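Local coordinates for protein acyl-CoA thioesterase (PDB 3RQB) that is of unproven function but probably hydrolyses acyl-CoA thioesters as a hotdog-fold thioesterase, at residues B[26-31]-B[75-80]; B[233-238]-B[245-250]; B[8-13]-B[176-181]. All coordinates share one frame; numbering follows the deposited sequence.

Interaction 1 (B[26-31]-B[75-80]); sequences HGQVKA and VAPFVI
Gly-27 and Phe-78 face each other as an antiparallel hydrogen-bonded pair. They join strand 26-28 to strand 77-80, and the two short axes run at 145° and approach to 4.5 Å. Gly-27 N donates to Phe-78 O at 3.3 Å. Phe-78 N returns a bond to Gly-27 O at 2.9 Å. His-26 with Val-79 and Gln-28 with Pro-77 flank this pair as non-hydrogen-bonded pairs. Pro-77 has no N-H to give, but its pairing with Gln-28 needs none. Past the end of strand 26-28, Val-29 N still reaches Ala-76 O at 2.9 Å. That bond is nearly straight (177°). In the hotdog fold an antiparallel sheet wraps a long helix. Here strand 77-87 belongs to such a sheet, with strand 91-100 as its other neighbour, and Phe-78 touches Thr-47 of helix 41-53. The Phe-78 ring lies over the backbone of Gly-27, with Gly-27 C above one face toward the rim. Its CG sits between the backbone N and the carbonyl carbon (chi1 58°), which turns the ring across toward the partner strand. Gly-27 CA lies over the ring face, 3.7 Å from the centroid, in a CH-pi contact. The lack of a side chain on Gly-27 lets the ring sit there. Val-29 N comes to the ring edge, near its plane. Val-29 CG2 also packs on Phe-78 CD2 at 3.8 Å. The other branch, Val-29 CG1, meets Val-75 CG1 at roughly 3.9 Å, although the placing of Val-75 CG1 is doubtful. On the sheet face opposite Phe-78, His-26 and Val-79 lie side by side, with His-26 ND1 3.8 Å from Val-79 CG2. The imidazole is tethered at NE2 by Asp-21. Next to them, Gln-28 CG rests on Pro-77.

Interaction 2 (B[233-238]-B[245-250]); sequences VARATG and DQIGEV
Arg-235 and Ile-247 lie alongside each other and point the same way from neighbouring strands. Arg-235 CG passes by Ile-247 CB at 4.0 Å. The arginine then runs extended, so that Ile-247 CD1 comes over one face of the guanidinium, 3.7 Å from Arg-235 NH2. Thr-237 and Asp-245 meet by a two-point grip. Thr-237 OG1 donates to Asp-245 OD2 at 2.5 Å, and Thr-237 N donates to Asp-245 OD1 at 2.8 Å. Each carboxylate oxygen uses its syn lone pair, and the two bonds together fix the rotation of the group. The first torsion of Asp-245 (chi1 85°) swings the carboxylate toward Thr-237. These strands form the hairpin 230-240/243-251 of a hotdog sheet, their short axes at 152°. Arg-235 N to Ile-247 O, at 2.6 Å, is one of its backbone bonds. On the other face, Ala-234 CB packs on Gln-246 CG at 4.1 Å, while Gln-246 OE1 is held by Arg-195. Gly-238 pairs antiparallel with a strand of the second subunit. Arg-235 NH2 lies near the like-charged Arg-235 of the second subunit and makes a long, weak ion pair with Glu-249 of that subunit.

Interaction 3 (B[8-13]-B[176-181]); sequences VTHAFD and PPRPLD
A salt-bridge network of Asp-13, Arg-178 and Asp-181 ties the N-terminal helix 11-15 to the loop leading into helix 182-188. Arg-178 NH2 donates to Asp-13 OD1 at 2.5 Å, on the syn lone pair and slightly tilted from the guanidinium plane. Its NE makes only weak bonds to the same carboxylate. Arg-178 NH1 reaches Asp-181 OD1 at 3.3 Å, in the guanidinium plane but from above that carboxylate. The same Asp-181 oxygen caps Ala-184 N at the start of helix 182-188. With CG anti to the backbone N (chi1 165°) and the chain extended from CG to NE, the arginine passes His-10 to reach Phe-12. Arg-178 CD stands over the centre of the His-10 ring, 3.7 Å from its centroid, in a CH-pi contact. Phe-12 CD1 lies over the guanidinium face, 3.4 Å from Arg-178 CZ, with the two planes 39° apart. A leucine in place of Arg-178 would probably leave Asp-13 and Asp-181 without their shared positive partner and the Phe-12 ring without the guanidinium beside it. His-10 stands at the N-cap position of helix 11-15. Phe-12 is buried between helix 182-188, touching Ala-183 and Ala-187, and helix 41-53, touching Ile-43 and Ala-46.

Overall arrangement
Interactions 1 and 2 both pair antiparallel strands, with centres about 29 Å apart on opposite sides of the chain's centre. Interaction 2 is buried and lies at the subunit interface. Its polar side chains find partners within the hairpin and outside it, with a weak ion pair to the second subunit. Interaction 1 is a surface contact near one end of the strand order, where backbone hydrogen bonds and a ring laid over a glycine carry the contact. Interaction 3, also at the surface, uses no strand pairing. It relies on ion pairs and contacts of an arginine with aromatic rings. Interactions 1 and 3 touch where Lys-30 packs on Ala-11, and the chain loop closed by interaction 3 encloses interaction 1.

Interaction 1 (B[26-31]-B[75-80])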
ATOM      1  N   HIS B  26      15.268   1.367  20.975  1.00 50.29           N
ATOM      2  CA  HIS B  26      15.226   0.079  21.638  1.00 48.58           C
ATOM      3  C   HIS B  26      13.832  -0.233  22.106  1.00 46.04           C
ATOM      4  O   HIS B  26      13.129   0.635  22.611  1.00 55.16           O
ATOM      5  CB  HIS B  26      16.199   0.069  22.800  1.00 51.74           C
ATOM      6  CG  HIS B  26      17.579   0.470  22.404  1.00 58.89           C
ATOM      7  ND1 HIS B  26      18.616  -0.432  22.299  1.00 65.31           N
ATOM      8  CD2 HIS B  26      18.084   1.671  22.040  1.00 62.95           C
ATOM      9  CE1 HIS B  26      19.706   0.202  21.910  1.00 69.51           C
ATOM     10  NE2 HIS B  26      19.411   1.480  21.748  1.00 69.24           N
ATOM     11  N   GLY B  27      13.434  -1.480  21.911  1.00 41.06           N
ATOM     12  CA  GLY B  27      12.138  -1.934  22.352  1.00 47.68           C
ATOM     13  C   GLY B  27      12.167  -3.415  22.660  1.00 55.68           C
ATOM     14  O   GLY B  27      13.161  -4.111  22.422  1.00 55.74           O
ATOM     15  N   GLN B  28      11.070  -3.896  23.217  1.00 54.70           N
ATOM     16  CA  GLN B  28      10.922  -5.308  23.466  1.00 50.89           C
ATOM     17  C   GLN B  28       9.669  -5.721  22.761  1.00 47.45           C
ATOM     18  O   GLN B  28       8.691  -4.965  22.754  1.00 47.31           O
ATOM     19  CB  GLN B  28      10.766  -5.574  24.953  1.00 51.22           C
ATOM     20  CG  GLN B  28      12.063  -5.875  25.650  1.00 62.77           C
ATOM     21  CD  GLN B  28      11.897  -5.994  27.151  1.00 71.33           C
ATOM     22  OE1 GLN B  28      11.396  -5.077  27.799  1.00 74.49           O
ATOM     23  NE2 GLN B  28      12.317  -7.127  27.715  1.00 70.65           N
ATOM     24  N   VAL B  29       9.705  -6.893  22.136  1.00 49.17           N
ATOM     25  CA  VAL B  29       8.478  -7.490  21.647  1.00 53.45           C
ATOM     26  C   VAL B  29       7.759  -8.020  22.878  1.00 59.46           C
ATOM     27  O   VAL B  29       8.314  -8.817  23.643  1.00 57.37           O
ATOM     28  CB  VAL B  29       8.739  -8.641  20.659  1.00 48.97           C
ATOM     29  CG1 VAL B  29       7.443  -9.384  20.348  1.00 44.81           C
ATOM     30  CG2 VAL B  29       9.372  -8.117  19.391  1.00 38.48           C
ATOM     31  N   LYS B  30       6.529  -7.557  23.075  1.00 60.12           N
ATOM     32  CA  LYS B  30       5.733  -7.989  24.210  1.00 69.01           C
ATOM     33  C   LYS B  30       5.129  -9.352  23.892  1.00 68.85           C
ATOM     34  O   LYS B  30       4.658  -9.584  22.784  1.00 72.73           O
ATOM     35  CB  LYS B  30       4.622  -6.977  24.491  1.00 75.72           C
ATOM     36  CG  LYS B  30       4.788  -6.158  25.759  1.00 82.57           C
ATOM     37  CD  LYS B  30       3.527  -5.324  25.992  1.00 91.66           C
ATOM     38  CE  LYS B  30       3.148  -5.247  27.467  1.00 97.87           C
ATOM     39  NZ  LYS B  30       1.668  -5.268  27.661  1.00 97.70           N
ATOM     40  N   ALA B  31       5.144 -10.262  24.854  1.00 65.93           N
ATOM     41  CA  ALA B  31       4.574 -11.580  24.627  1.00 62.29           C
ATOM     42  C   ALA B  31       3.051 -11.528  24.694  1.00 64.81           C
ATOM     43  O   ALA B  31       2.367 -12.418  24.174  1.00 64.44           O
ATOM     44  CB  ALA B  31       5.119 -12.561  25.627  1.00 58.35           C
ATOM     45  N   VAL B  75      10.224 -12.922  20.597  1.00 49.29           N
ATOM     46  CA  VAL B  75       9.766 -11.992  21.614  1.00 48.91           C
ATOM     47  C   VAL B  75      11.027 -11.772  22.411  1.00 50.89           C
ATOM     48  O   VAL B  75      11.413 -12.518  23.320  1.00 52.75           O
ATOM     49  CB  VAL B  75       8.702 -12.650  22.513  1.00 51.57           C
ATOM     50  CG1 VAL B  75       8.106 -11.623  23.451  1.00 52.16           C
ATOM     51  CG2 VAL B  75       7.612 -13.308  21.659  1.00 47.14           C
ATOM     52  N   ALA B  76      11.636 -10.665  22.037  1.00 52.24           N
ATOM     53  CA  ALA B  76      12.981 -10.335  22.420  1.00 56.74           C
ATOM     54  C   ALA B  76      13.081  -8.839  22.395  1.00 53.16           C
ATOM     55  O   ALA B  76      12.264  -8.176  21.761  1.00 48.39           O
ATOM     56  CB  ALA B  76      13.992 -10.963  21.461  1.00 63.87           C
ATOM     57  N   PRO B  77      14.071  -8.295  23.088  1.00 54.59           N
ATOM     58  CA  PRO B  77      14.444  -6.947  22.671  1.00 53.34           C
ATOM     59  C   PRO B  77      14.773  -6.947  21.177  1.00 52.59           C
ATOM     60  O   PRO B  77      15.178  -7.970  20.599  1.00 47.94           O
ATOM     61  CB  PRO B  77      15.713  -6.671  23.475  1.00 58.03           C
ATOM     62  CG  PRO B  77      15.643  -7.597  24.642  1.00 60.15           C
ATOM     63  CD  PRO B  77      14.936  -8.823  24.153  1.00 59.15           C
ATOM     64  N   PHE B  78      14.560  -5.786  20.568  1.00 54.23           N
ATOM     65  CA  PHE B  78      14.872  -5.521  19.175  1.00 49.91           C
ATOM     66  C   PHE B  78      15.428  -4.121  19.101  1.00 53.27           C
ATOM     67  O   PHE B  78      15.415  -3.379  20.089  1.00 49.24           O
ATOM     68  CB  PHE B  78      13.630  -5.575  18.310  1.00 40.54           C
ATOM     69  CG  PHE B  78      12.584  -4.613  18.734  1.00 42.27           C
ATOM     70  CD1 PHE B  78      12.604  -3.315  18.285  1.00 43.50           C
ATOM     71  CD2 PHE B  78      11.587  -5.001  19.611  1.00 45.65           C
ATOM     72  CE1 PHE B  78      11.635  -2.428  18.688  1.00 44.74           C
ATOM     73  CE2 PHE B  78      10.616  -4.113  20.025  1.00 42.87           C
ATOM     74  CZ  PHE B  78      10.636  -2.832  19.560  1.00 42.40           C
ATOM     75  N   VAL B  79      15.942  -3.778  17.928  1.00 55.89           N
ATOM     76  CA  VAL B  79      16.494  -2.462  17.685  1.00 50.33           C
ATOM     77  C   VAL B  79      15.921  -1.889  16.393  1.00 54.20           C
ATOM     78  O   VAL B  79      15.772  -2.606  15.405  1.00 61.75           O
ATOM     79  CB  VAL B  79      18.018  -2.550  17.596  1.00 45.50           C
ATOM     80  CG1 VAL B  79      18.527  -1.937  16.302  1.00 49.98           C
ATOM     81  CG2 VAL B  79      18.638  -1.884  18.796  1.00 49.55           C
ATOM     82  N   ILE B  80      15.589  -0.601  16.396  1.00 44.36           N
ATOM     83  CA  ILE B  80      15.080   0.033  15.190  1.00 34.70           C
ATOM     84  C   ILE B  80      15.942   1.193  14.779  1.00 46.73           C
ATOM     85  O   ILE B  80      16.248   2.060  15.581  1.00 53.22           O
ATOM     86  CB  ILE B  80      13.667   0.574  15.378  1.00 32.01           C
ATOM     87  CG1 ILE B  80      12.753  -0.523  15.926  1.00 43.27           C
ATOM     88  CG2 ILE B  80      13.132   1.117  14.046  1.00 21.07           C
ATOM     89  CD1 ILE B  80      11.327  -0.070  16.204  1.00 44.27           C
TER

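Interaction 2 (B[233-238]-B[245-250])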
ATOM      1  N   VAL B 233     -14.047  -1.697   7.781  1.00 52.14           N
ATOM      2  CA  VAL B 233     -14.576  -2.511   6.701  1.00 49.97           C
ATOM      3  C   VAL B 233     -13.408  -3.137   5.961  1.00 50.54           C
ATOM      4  O   VAL B 233     -12.628  -2.438   5.315  1.00 51.97           O
ATOM      5  CB  VAL B 233     -15.357  -1.664   5.683  1.00 48.18           C
ATOM      6  CG1 VAL B 233     -15.885  -2.555   4.548  1.00 49.55           C
ATOM      7  CG2 VAL B 233     -16.482  -0.892   6.372  1.00 43.93           C
ATOM      8  N   ALA B 234     -13.308  -4.454   6.012  1.00 50.36           N
ATOM      9  CA  ALA B 234     -12.241  -5.130   5.306  1.00 49.04           C
ATOM     10  C   ALA B 234     -12.851  -6.014   4.246  1.00 53.58           C
ATOM     11  O   ALA B 234     -13.792  -6.763   4.512  1.00 59.53           O
ATOM     12  CB  ALA B 234     -11.400  -5.947   6.266  1.00 48.68           C
ATOM     13  N   ARG B 235     -12.319  -5.911   3.039  1.00 52.35           N
ATOM     14  CA  ARG B 235     -12.776  -6.741   1.937  1.00 53.38           C
ATOM     15  C   ARG B 235     -11.561  -7.408   1.316  1.00 48.66           C
ATOM     16  O   ARG B 235     -10.413  -7.089   1.646  1.00 40.74           O
ATOM     17  CB  ARG B 235     -13.582  -5.936   0.900  1.00 55.81           C
ATOM     18  CG  ARG B 235     -12.756  -5.098  -0.072  1.00 68.33           C
ATOM     19  CD  ARG B 235     -13.636  -4.273  -1.028  1.00 79.70           C
ATOM     20  NE  ARG B 235     -12.846  -3.396  -1.902  1.00 93.04           N
ATOM     21  CZ  ARG B 235     -12.493  -3.679  -3.160  1.00100.47           C
ATOM     22  NH1 ARG B 235     -12.863  -4.829  -3.720  1.00104.64           N
ATOM     23  NH2 ARG B 235     -11.769  -2.807  -3.863  1.00 97.33           N
ATOM     24  N   ALA B 236     -11.817  -8.386   0.466  1.00 53.72           N
ATOM     25  CA  ALA B 236     -10.742  -9.080  -0.212  1.00 55.59           C
ATOM     26  C   ALA B 236     -10.927  -8.898  -1.697  1.00 53.70           C
ATOM     27  O   ALA B 236     -12.000  -8.525  -2.165  1.00 53.04           O
ATOM     28  CB  ALA B 236     -10.754 -10.556   0.143  1.00 59.45           C
ATOM     29  N   THR B 237      -9.861  -9.129  -2.443  1.00 59.79           N
ATOM     30  CA  THR B 237      -9.935  -9.015  -3.888  1.00 60.25           C
ATOM     31  C   THR B 237      -9.852 -10.398  -4.531  1.00 56.08           C
ATOM     32  O   THR B 237     -10.803 -10.862  -5.156  1.00 55.45           O
ATOM     33  CB  THR B 237      -8.845  -8.091  -4.424  1.00 59.97           C
ATOM     34  OG1 THR B 237      -8.625  -7.029  -3.486  1.00 58.47           O
ATOM     35  CG2 THR B 237      -9.276  -7.507  -5.749  1.00 62.15           C
ATOM     36  N   GLY B 238      -8.724 -11.070  -4.361  1.00 51.39           N
ATOM     37  CA  GLY B 238      -8.588 -12.404  -4.902  1.00 53.79           C
ATOM     38  C   GLY B 238      -7.683 -13.260  -4.051  1.00 53.28           C
ATOM     39  O   GLY B 238      -7.045 -12.767  -3.122  1.00 50.38           O
ATOM     40  N   ASP B 245      -5.076 -10.791  -0.534  1.00 50.44           N
ATOM     41  CA  ASP B 245      -4.958  -9.391  -0.150  1.00 55.49           C
ATOM     42  C   ASP B 245      -6.157  -8.906   0.659  1.00 52.92           C
ATOM     43  O   ASP B 245      -7.251  -9.461   0.585  1.00 48.33           O
ATOM     44  CB  ASP B 245      -4.819  -8.514  -1.396  1.00 59.60           C
ATOM     45  CG  ASP B 245      -6.164  -8.145  -1.996  1.00 67.14           C
ATOM     46  OD1 ASP B 245      -7.058  -9.016  -2.050  1.00 68.22           O
ATOM     47  OD2 ASP B 245      -6.329  -6.974  -2.394  1.00 70.56           O
ATOM     48  N   GLN B 246      -5.946  -7.843   1.419  1.00 50.95           N
ATOM     49  CA  GLN B 246      -7.016  -7.283   2.205  1.00 46.73           C
ATOM     50  C   GLN B 246      -7.057  -5.811   1.901  1.00 41.58           C
ATOM     51  O   GLN B 246      -6.031  -5.142   1.939  1.00 40.12           O
ATOM     52  CB  GLN B 246      -6.752  -7.504   3.694  1.00 46.05           C
ATOM     53  CG  GLN B 246      -7.983  -7.355   4.563  1.00 44.04           C
ATOM     54  CD  GLN B 246      -7.735  -7.770   5.996  1.00 47.66           C
ATOM     55  OE1 GLN B 246      -7.816  -8.951   6.334  1.00 49.65           O
ATOM     56  NE2 GLN B 246      -7.433  -6.797   6.854  1.00 47.55           N
ATOM     57  N   ILE B 247      -8.239  -5.318   1.566  1.00 39.27           N
ATOM     58  CA  ILE B 247      -8.458  -3.889   1.457  1.00 40.14           C
ATOM     59  C   ILE B 247      -9.421  -3.475   2.549  1.00 39.26           C
ATOM     60  O   ILE B 247     -10.425  -4.147   2.787  1.00 39.73           O
ATOM     61  CB  ILE B 247      -9.052  -3.515   0.105  1.00 45.44           C
ATOM     62  CG1 ILE B 247      -8.259  -4.186  -1.014  1.00 54.99           C
ATOM     63  CG2 ILE B 247      -9.056  -2.011  -0.066  1.00 42.69           C
ATOM     64  CD1 ILE B 247      -8.503  -3.579  -2.378  1.00 60.21           C
ATOM     65  N   GLY B 248      -9.130  -2.372   3.222  1.00 38.41           N
ATOM     66  CA  GLY B 248      -9.999  -1.959   4.299  1.00 44.62           C
ATOM     67  C   GLY B 248     -10.045  -0.476   4.575  1.00 46.36           C
ATOM     68  O   GLY B 248      -9.109   0.256   4.255  1.00 43.40           O
ATOM     69  N   GLU B 249     -11.149  -0.048   5.187  1.00 47.74           N
ATOM     70  CA  GLU B 249     -11.374   1.347   5.552  1.00 48.52           C
ATOM     71  C   GLU B 249     -11.799   1.460   7.004  1.00 49.10           C
ATOM     72  O   GLU B 249     -12.399   0.540   7.554  1.00 43.07           O
ATOM     73  CB  GLU B 249     -12.477   1.932   4.695  1.00 50.64           C
ATOM     74  CG  GLU B 249     -12.337   1.572   3.248  1.00 59.73           C
ATOM     75  CD  GLU B 249     -13.674   1.434   2.562  1.00 64.20           C
ATOM     76  OE1 GLU B 249     -14.713   1.746   3.196  1.00 55.88           O
ATOM     77  OE2 GLU B 249     -13.679   1.002   1.387  1.00 72.28           O
ATOM     78  N   VAL B 250     -11.497   2.599   7.623  1.00 51.77           N
ATOM     79  CA  VAL B 250     -11.910   2.841   8.999  1.00 48.13           C
ATOM     80  C   VAL B 250     -12.650   4.152   9.121  1.00 45.58           C
ATOM     81  O   VAL B 250     -12.124   5.206   8.767  1.00 44.74           O
ATOM     82  CB  VAL B 250     -10.723   2.870   9.965  1.00 47.36           C
ATOM     83  CG1 VAL B 250     -11.235   2.947  11.402  1.00 49.26           C
ATOM     84  CG2 VAL B 250      -9.871   1.630   9.783  1.00 46.04           C
TER

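Interaction 3 (B[8-13]-B[176-181])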
ATOM      1  N   VAL B   8      -0.295   4.728  35.561  1.00 91.60           N
ATOM      2  CA  VAL B   8      -0.580   3.426  34.962  1.00 86.08           C
ATOM      3  C   VAL B   8      -0.262   3.444  33.478  1.00 85.39           C
ATOM      4  O   VAL B   8      -0.635   4.373  32.774  1.00 81.65           O
ATOM      5  CB  VAL B   8      -2.050   3.003  35.138  1.00 76.23           C
ATOM      6  CG1 VAL B   8      -2.256   1.597  34.586  1.00 69.31           C
ATOM      7  CG2 VAL B   8      -2.458   3.070  36.602  1.00 72.37           C
ATOM      8  N   THR B   9       0.430   2.415  33.008  1.00 87.58           N
ATOM      9  CA  THR B   9       0.717   2.292  31.588  1.00 83.53           C
ATOM     10  C   THR B   9      -0.343   1.456  30.891  1.00 70.88           C
ATOM     11  O   THR B   9      -0.624   0.322  31.294  1.00 60.57           O
ATOM     12  CB  THR B   9       2.070   1.620  31.343  1.00 92.27           C
ATOM     13  OG1 THR B   9       2.192   0.477  32.207  1.00100.69           O
ATOM     14  CG2 THR B   9       3.208   2.597  31.603  1.00 87.79           C
ATOM     15  N   HIS B  10      -0.928   2.020  29.843  1.00 69.94           N
ATOM     16  CA  HIS B  10      -1.788   1.252  28.956  1.00 67.35           C
ATOM     17  C   HIS B  10      -0.913   0.260  28.203  1.00 65.10           C
ATOM     18  O   HIS B  10       0.200   0.592  27.788  1.00 65.20           O
ATOM     19  CB  HIS B  10      -2.508   2.162  27.962  1.00 64.96           C
ATOM     20  CG  HIS B  10      -3.502   1.446  27.104  1.00 68.45           C
ATOM     21  ND1 HIS B  10      -4.865   1.599  27.252  1.00 70.22           N
ATOM     22  CD2 HIS B  10      -3.334   0.561  26.092  1.00 68.56           C
ATOM     23  CE1 HIS B  10      -5.492   0.844  26.367  1.00 63.43           C
ATOM     24  NE2 HIS B  10      -4.585   0.204  25.650  1.00 62.01           N
ATOM     25  N   ALA B  11      -1.420  -0.953  28.024  1.00 61.35           N
ATOM     26  CA  ALA B  11      -0.657  -2.018  27.381  1.00 63.24           C
ATOM     27  C   ALA B  11      -0.032  -1.546  26.084  1.00 63.98           C
ATOM     28  O   ALA B  11       1.160  -1.736  25.854  1.00 63.99           O
ATOM     29  CB  ALA B  11      -1.554  -3.205  27.108  1.00 68.51           C
ATOM     30  N   PHE B  12      -0.849  -0.930  25.240  1.00 63.15           N
ATOM     31  CA  PHE B  12      -0.389  -0.405  23.966  1.00 60.84           C
ATOM     32  C   PHE B  12       0.840   0.487  24.131  1.00 62.97           C
ATOM     33  O   PHE B  12       1.864   0.277  23.474  1.00 64.70           O
ATOM     34  CB  PHE B  12      -1.509   0.391  23.301  1.00 60.05           C
ATOM     35  CG  PHE B  12      -1.125   0.978  21.977  1.00 60.33           C
ATOM     36  CD1 PHE B  12      -0.421   2.169  21.908  1.00 60.44           C
ATOM     37  CD2 PHE B  12      -1.459   0.336  20.798  1.00 62.30           C
ATOM     38  CE1 PHE B  12      -0.064   2.709  20.687  1.00 61.56           C
ATOM     39  CE2 PHE B  12      -1.104   0.873  19.571  1.00 64.63           C
ATOM     40  CZ  PHE B  12      -0.406   2.060  19.515  1.00 62.74           C
ATOM     41  N   ASP B  13       0.737   1.487  24.999  1.00 59.01           N
ATOM     42  CA  ASP B  13       1.864   2.376  25.245  1.00 61.01           C
ATOM     43  C   ASP B  13       3.031   1.586  25.828  1.00 54.49           C
ATOM     44  O   ASP B  13       4.198   1.982  25.727  1.00 45.12           O
ATOM     45  CB  ASP B  13       1.445   3.506  26.184  1.00 62.99           C
ATOM     46  CG  ASP B  13       0.338   4.347  25.602  1.00 63.54           C
ATOM     47  OD1 ASP B  13       0.382   4.594  24.383  1.00 63.42           O
ATOM     48  OD2 ASP B  13      -0.576   4.752  26.348  1.00 64.06           O
ATOM     49  N   PRO B 176      -8.351  -1.971  27.297  1.00 63.33           N
ATOM     50  CA  PRO B 176      -9.328  -1.019  27.821  1.00 58.97           C
ATOM     51  C   PRO B 176      -9.205   0.285  27.064  1.00 58.06           C
ATOM     52  O   PRO B 176      -8.169   0.535  26.438  1.00 52.79           O
ATOM     53  CB  PRO B 176      -8.875  -0.814  29.270  1.00 57.08           C
ATOM     54  CG  PRO B 176      -7.469  -1.239  29.295  1.00 56.99           C
ATOM     55  CD  PRO B 176      -7.389  -2.374  28.330  1.00 58.97           C
ATOM     56  N   PRO B 177     -10.246   1.121  27.142  1.00 61.20           N
ATOM     57  CA  PRO B 177     -10.419   2.301  26.284  1.00 57.19           C
ATOM     58  C   PRO B 177      -9.179   3.163  26.286  1.00 58.65           C
ATOM     59  O   PRO B 177      -8.588   3.398  27.344  1.00 60.06           O
ATOM     60  CB  PRO B 177     -11.581   3.048  26.945  1.00 50.79           C
ATOM     61  CG  PRO B 177     -11.601   2.547  28.370  1.00 53.40           C
ATOM     62  CD  PRO B 177     -11.176   1.120  28.285  1.00 57.44           C
ATOM     63  N   ARG B 178      -8.762   3.603  25.109  1.00 59.77           N
ATOM     64  CA  ARG B 178      -7.615   4.495  25.037  1.00 60.03           C
ATOM     65  C   ARG B 178      -7.838   5.543  23.966  1.00 62.61           C
ATOM     66  O   ARG B 178      -8.345   5.232  22.888  1.00 68.19           O
ATOM     67  CB  ARG B 178      -6.346   3.690  24.739  1.00 51.74           C
ATOM     68  CG  ARG B 178      -5.143   4.508  24.298  1.00 46.28           C
ATOM     69  CD  ARG B 178      -3.987   3.587  23.905  1.00 52.56           C
ATOM     70  NE  ARG B 178      -2.706   4.282  23.745  1.00 55.71           N
ATOM     71  CZ  ARG B 178      -2.329   4.904  22.630  1.00 53.64           C
ATOM     72  NH1 ARG B 178      -3.143   4.933  21.576  1.00 53.36           N
ATOM     73  NH2 ARG B 178      -1.146   5.504  22.567  1.00 44.53           N
ATOM     74  N   PRO B 179      -7.415   6.785  24.246  1.00 58.81           N
ATOM     75  CA  PRO B 179      -7.575   7.884  23.297  1.00 62.12           C
ATOM     76  C   PRO B 179      -6.895   7.536  21.998  1.00 66.80           C
ATOM     77  O   PRO B 179      -5.886   6.829  21.990  1.00 66.43           O
ATOM     78  CB  PRO B 179      -6.857   9.038  23.984  1.00 57.61           C
ATOM     79  CG  PRO B 179      -7.037   8.742  25.438  1.00 50.71           C
ATOM     80  CD  PRO B 179      -6.903   7.255  25.542  1.00 53.36           C
ATOM     81  N   LEU B 180      -7.456   8.023  20.902  1.00 69.82           N
ATOM     82  CA  LEU B 180      -6.972   7.626  19.597  1.00 67.18           C
ATOM     83  C   LEU B 180      -5.840   8.515  19.133  1.00 61.84           C
ATOM     84  O   LEU B 180      -5.897   9.731  19.297  1.00 56.44           O
ATOM     85  CB  LEU B 180      -8.098   7.659  18.571  1.00 65.58           C
ATOM     86  CG  LEU B 180      -7.688   7.034  17.241  1.00 65.31           C
ATOM     87  CD1 LEU B 180      -7.163   5.615  17.454  1.00 61.93           C
ATOM     88  CD2 LEU B 180      -8.854   7.039  16.279  1.00 68.95           C
ATOM     89  N   ASP B 181      -4.808   7.892  18.569  1.00 60.97           N
ATOM     90  CA  ASP B 181      -3.730   8.606  17.893  1.00 58.53           C
ATOM     91  C   ASP B 181      -3.305   7.806  16.667  1.00 51.35           C
ATOM     92  O   ASP B 181      -3.917   6.800  16.342  1.00 52.39           O
ATOM     93  CB  ASP B 181      -2.549   8.861  18.837  1.00 62.00           C
ATOM     94  CG  ASP B 181      -1.705   7.623  19.081  1.00 67.23           C
ATOM     95  OD1 ASP B 181      -2.194   6.498  18.856  1.00 66.65           O
ATOM     96  OD2 ASP B 181      -0.542   7.782  19.509  1.00 73.58           O
TER